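Local coordinates for putative acyl-CoA N-acyltransferase (Klebsiella pneumoniae subsp. pneumoniae, PDB 3LOD), which probably transfers an acyl group from an acyl-CoA to an amine substrate, as expected of a GNAT-family acyltransferase, at residues G65-M77 and L99-L113. Numbering follows the deposited sequence.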
# COMPACT_ATOMS: atom_id res chain seq x y z
N GLY A 65 0.75 -3.57 -3.35
CA GLY A 65 0.80 -2.87 -2.06
C GLY A 65 0.71 -3.87 -0.92
O GLY A 65 0.48 -5.07 -1.14
N ALA A 66 0.89 -3.38 0.30
CA ALA A 66 1.02 -4.28 1.43
C ALA A 66 0.63 -3.62 2.74
O ALA A 66 0.67 -2.36 2.88
CB ALA A 66 2.42 -4.79 1.52
N ILE A 67 0.23 -4.47 3.67
CA ILE A 67 -0.15 -4.02 5.00
C ILE A 67 0.58 -4.90 5.97
O ILE A 67 0.55 -6.14 5.85
CB ILE A 67 -1.66 -4.17 5.23
CG1 ILE A 67 -2.40 -3.12 4.41
CG2 ILE A 67 -2.01 -4.04 6.73
CD1 ILE A 67 -3.89 -3.37 4.34
N VAL A 68 1.23 -4.26 6.94
CA VAL A 68 1.89 -4.95 8.04
C VAL A 68 1.00 -4.78 9.26
O VAL A 68 0.76 -3.63 9.67
CB VAL A 68 3.20 -4.28 8.37
CG1 VAL A 68 3.84 -4.90 9.67
CG2 VAL A 68 4.15 -4.35 7.16
N LEU A 69 0.52 -5.92 9.81
CA LEU A 69 -0.38 -5.97 10.97
C LEU A 69 0.29 -6.13 12.34
O LEU A 69 1.17 -6.96 12.53
CB LEU A 69 -1.31 -7.14 10.84
CG LEU A 69 -2.12 -7.39 9.60
CD1 LEU A 69 -2.50 -8.86 9.64
CD2 LEU A 69 -3.31 -6.53 9.75
N SER A 70 -0.19 -5.38 13.33
CA SER A 70 0.36 -5.39 14.66
C SER A 70 -0.56 -6.22 15.53
O SER A 70 -1.70 -6.53 15.14
CB SER A 70 0.40 -3.96 15.17
OG SER A 70 -0.81 -3.63 15.87
N GLU A 71 -0.10 -6.57 16.72
CA GLU A 71 -0.96 -7.41 17.55
C GLU A 71 -2.08 -6.62 18.26
O GLU A 71 -2.99 -7.23 18.80
CB GLU A 71 -0.17 -8.35 18.49
CG GLU A 71 0.92 -7.68 19.33
CD GLU A 71 1.88 -8.69 19.97
OE1 GLU A 71 2.64 -9.36 19.22
OE2 GLU A 71 1.88 -8.81 21.21
N GLU A 72 -2.07 -5.30 18.20
CA GLU A 72 -3.21 -4.56 18.74
C GLU A 72 -4.28 -4.15 17.70
O GLU A 72 -5.12 -3.27 17.97
CB GLU A 72 -2.77 -3.35 19.57
CG GLU A 72 -1.97 -3.72 20.79
CD GLU A 72 -2.68 -4.73 21.71
OE1 GLU A 72 -3.94 -4.65 21.90
OE2 GLU A 72 -1.97 -5.63 22.25
N GLY A 73 -4.26 -4.78 16.52
CA GLY A 73 -5.28 -4.51 15.51
C GLY A 73 -5.05 -3.28 14.61
O GLY A 73 -5.93 -2.96 13.78
N PHE A 74 -3.92 -2.59 14.77
CA PHE A 74 -3.48 -1.63 13.75
C PHE A 74 -2.79 -2.37 12.60
O PHE A 74 -2.31 -3.48 12.76
CB PHE A 74 -2.53 -0.59 14.36
CG PHE A 74 -3.20 0.27 15.38
CD1 PHE A 74 -3.31 -0.16 16.70
CD2 PHE A 74 -3.84 1.43 15.01
CE1 PHE A 74 -3.97 0.60 17.65
CE2 PHE A 74 -4.50 2.20 15.99
CZ PHE A 74 -4.57 1.76 17.28
N GLY A 75 -2.80 -1.74 11.44
CA GLY A 75 -2.19 -2.26 10.24
C GLY A 75 -1.45 -1.06 9.66
O GLY A 75 -1.96 0.09 9.70
N GLU A 76 -0.24 -1.28 9.16
CA GLU A 76 0.39 -0.20 8.46
C GLU A 76 0.41 -0.54 6.96
O GLU A 76 0.91 -1.61 6.58
CB GLU A 76 1.77 0.04 8.99
CG GLU A 76 2.44 1.07 8.16
CD GLU A 76 3.85 1.36 8.57
OE1 GLU A 76 4.32 0.90 9.66
OE2 GLU A 76 4.48 2.09 7.79
N MET A 77 -0.11 0.38 6.15
CA MET A 77 -0.10 0.30 4.66
C MET A 77 1.17 0.91 4.06
O MET A 77 1.58 2.06 4.37
CB MET A 77 -1.30 1.01 4.03
CG MET A 77 -1.43 0.65 2.58
SD MET A 77 -3.04 0.96 1.82
CE MET A 77 -4.02 -0.09 2.75
N LEU A 99 -6.97 -4.30 -0.17
CA LEU A 99 -6.09 -4.42 0.99
C LEU A 99 -6.90 -4.20 2.28
O LEU A 99 -6.72 -4.88 3.30
CB LEU A 99 -4.93 -3.40 0.91
CG LEU A 99 -3.83 -3.69 -0.14
CD1 LEU A 99 -3.09 -2.42 -0.50
CD2 LEU A 99 -2.86 -4.71 0.39
N GLU A 100 -7.79 -3.23 2.22
CA GLU A 100 -8.72 -3.00 3.32
C GLU A 100 -9.53 -4.26 3.54
O GLU A 100 -9.65 -4.76 4.68
CB GLU A 100 -9.63 -1.79 3.02
CG GLU A 100 -8.86 -0.52 2.81
CD GLU A 100 -9.75 0.66 2.49
OE1 GLU A 100 -10.92 0.46 2.07
OE2 GLU A 100 -9.28 1.81 2.67
N ALA A 101 -10.09 -4.82 2.47
CA ALA A 101 -10.93 -6.02 2.72
C ALA A 101 -10.09 -7.09 3.45
O ALA A 101 -10.55 -7.67 4.44
CB ALA A 101 -11.65 -6.57 1.45
N LYS A 102 -8.85 -7.30 3.01
CA LYS A 102 -8.03 -8.33 3.63
C LYS A 102 -7.66 -7.99 5.07
O LYS A 102 -7.51 -8.89 5.92
CB LYS A 102 -6.83 -8.73 2.75
CG LYS A 102 -7.33 -9.60 1.58
CD LYS A 102 -6.46 -10.84 1.19
CE LYS A 102 -6.37 -11.91 2.29
NZ LYS A 102 -5.63 -13.17 1.85
N ALA A 103 -7.55 -6.70 5.36
CA ALA A 103 -7.18 -6.30 6.70
C ALA A 103 -8.38 -6.57 7.62
O ALA A 103 -8.22 -7.14 8.70
CB ALA A 103 -6.76 -4.83 6.73
N ARG A 104 -9.57 -6.23 7.18
CA ARG A 104 -10.71 -6.59 7.99
C ARG A 104 -10.76 -8.07 8.31
O ARG A 104 -11.08 -8.42 9.42
CB ARG A 104 -12.02 -6.20 7.35
CG ARG A 104 -12.28 -4.75 7.39
CD ARG A 104 -13.68 -4.39 6.83
NE ARG A 104 -13.60 -3.01 6.35
CZ ARG A 104 -13.43 -2.65 5.07
NH1 ARG A 104 -13.45 -3.57 4.10
NH2 ARG A 104 -13.29 -1.37 4.76
N GLN A 105 -10.47 -8.96 7.37
CA GLN A 105 -10.67 -10.38 7.68
C GLN A 105 -9.71 -10.81 8.77
O GLN A 105 -9.82 -11.89 9.32
CB GLN A 105 -10.46 -11.25 6.47
CG GLN A 105 -11.61 -11.23 5.50
CD GLN A 105 -11.13 -11.45 4.04
OE1 GLN A 105 -10.26 -12.30 3.76
NE2 GLN A 105 -11.68 -10.64 3.11
N ARG A 106 -8.75 -9.95 9.04
CA ARG A 106 -7.74 -10.22 10.05
C ARG A 106 -7.99 -9.38 11.31
O ARG A 106 -7.10 -9.22 12.16
CB ARG A 106 -6.36 -10.00 9.43
CG ARG A 106 -6.12 -10.93 8.20
CD ARG A 106 -5.76 -12.34 8.64
NE ARG A 106 -4.79 -12.29 9.73
CZ ARG A 106 -3.46 -12.34 9.56
NH1 ARG A 106 -2.91 -12.48 8.33
NH2 ARG A 106 -2.68 -12.26 10.64
N ASP A 107 -9.23 -8.88 11.43
CA ASP A 107 -9.69 -8.06 12.56
C ASP A 107 -9.01 -6.72 12.68
O ASP A 107 -9.04 -6.13 13.77
CB ASP A 107 -9.51 -8.76 13.90
CG ASP A 107 -10.38 -9.99 14.03
OD1 ASP A 107 -11.42 -10.04 13.34
OD2 ASP A 107 -10.03 -10.90 14.84
N CYS A 108 -8.40 -6.24 11.61
CA CYS A 108 -7.66 -5.02 11.72
C CYS A 108 -8.72 -3.92 11.82
O CYS A 108 -9.67 -3.90 11.04
CB CYS A 108 -6.80 -4.83 10.48
SG CYS A 108 -6.04 -3.15 10.43
N HIS A 109 -8.54 -2.98 12.74
CA HIS A 109 -9.54 -1.96 12.92
C HIS A 109 -9.15 -0.55 12.44
O HIS A 109 -10.03 0.32 12.25
CB HIS A 109 -9.90 -1.96 14.39
CG HIS A 109 -8.73 -1.72 15.31
ND1 HIS A 109 -8.08 -0.50 15.40
CD2 HIS A 109 -8.13 -2.52 16.21
CE1 HIS A 109 -7.13 -0.58 16.31
NE2 HIS A 109 -7.13 -1.80 16.81
N THR A 110 -7.86 -0.29 12.26
CA THR A 110 -7.40 1.04 11.84
C THR A 110 -6.22 0.80 10.94
O THR A 110 -5.31 -0.01 11.29
CB THR A 110 -6.93 1.83 13.03
OG1 THR A 110 -8.01 1.98 13.96
CG2 THR A 110 -6.51 3.18 12.63
N LEU A 111 -6.23 1.45 9.77
CA LEU A 111 -5.08 1.45 8.89
C LEU A 111 -4.40 2.75 8.94
O LEU A 111 -5.06 3.74 8.80
CB LEU A 111 -5.52 1.28 7.46
CG LEU A 111 -5.41 -0.12 6.98
CD1 LEU A 111 -5.56 -0.03 5.50
CD2 LEU A 111 -4.03 -0.71 7.41
N ARG A 112 -3.08 2.74 9.08
CA ARG A 112 -2.32 3.98 9.01
C ARG A 112 -1.28 3.89 7.95
O ARG A 112 -0.86 2.79 7.61
CB ARG A 112 -1.56 4.17 10.30
CG ARG A 112 -2.39 3.94 11.45
CD ARG A 112 -1.58 3.22 12.46
NE ARG A 112 -1.90 3.87 13.70
CZ ARG A 112 -1.25 3.63 14.82
NH1 ARG A 112 -0.29 2.70 14.82
NH2 ARG A 112 -1.63 4.27 15.94
N LEU A 113 -0.77 5.05 7.49
CA LEU A 113 0.33 5.02 6.55
C LEU A 113 1.18 6.25 6.72
O LEU A 113 0.70 7.29 7.18
CB LEU A 113 -0.20 4.91 5.08
CG LEU A 113 -1.09 6.09 4.72
CD1 LEU A 113 -0.24 7.24 4.18
CD2 LEU A 113 -2.22 5.77 3.77
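Phe74 is sandwiched between His109 and Arg112 where strand 74-77 pairs in parallel with strand 110-113. From its CB, which faces Arg112 NH1, the side chain leads to a ring with a different neighbour over each face. On one, CD2 lies 3.4 Å from Arg112 NE, CE2 looks onto NH2, and the guanidinium stacks with its plane 29° from that of the ring. Over the opposite face His109 comes edge-on, a T-shaped pair in which CE1 stands 3.6 Å from Phe74 CZ. With CG of His109 set between its own backbone N and carbonyl carbon (chi1 57°), the imidazole folds back over Gly73 O, which also accepts a bond from His109 N (2.8 Å). NE2 then reaches a lone pair of Glu72 O at 2.7 Å, while ND1 and Thr110 OG1 are hydrogen-bonded, tying down the other ring nitrogen. Further along, Gly75 N bonds to Thr110 O, Arg112 N to Gly75 O (2.9 Å) and Met77 N to Arg112 O. On the face of Leu111 and Met77 the contact is apolar: Ile67 CD1 packs on Leu99 CB (3.6 Å), Ala103 CB and Leu111 CD1, seating helix 99-104 on strand 65-69. A Schellman motif at Asp107 ends that helix; nearby, Leu69 CD1 lies over one face of the Arg106 guanidinium, toward its rim, and NH1 bonds to Gln47 O. Strand 74-82, helix 91-104 and strand 110-116 form the beta-alpha-beta unit that in GNAT enzymes carries the acyl-CoA pyrophosphate-binding loop, probably here too. The chemistry is thus divided by face: an apolar helix-sheet interface beside Leu111, and beside Phe74 a cation-pi stack and a twice-bonded imidazole, whose bonds should fix its rotation and lock the 70-73 turn to the start of strand 110-113, while packing holds the Phe74 ring.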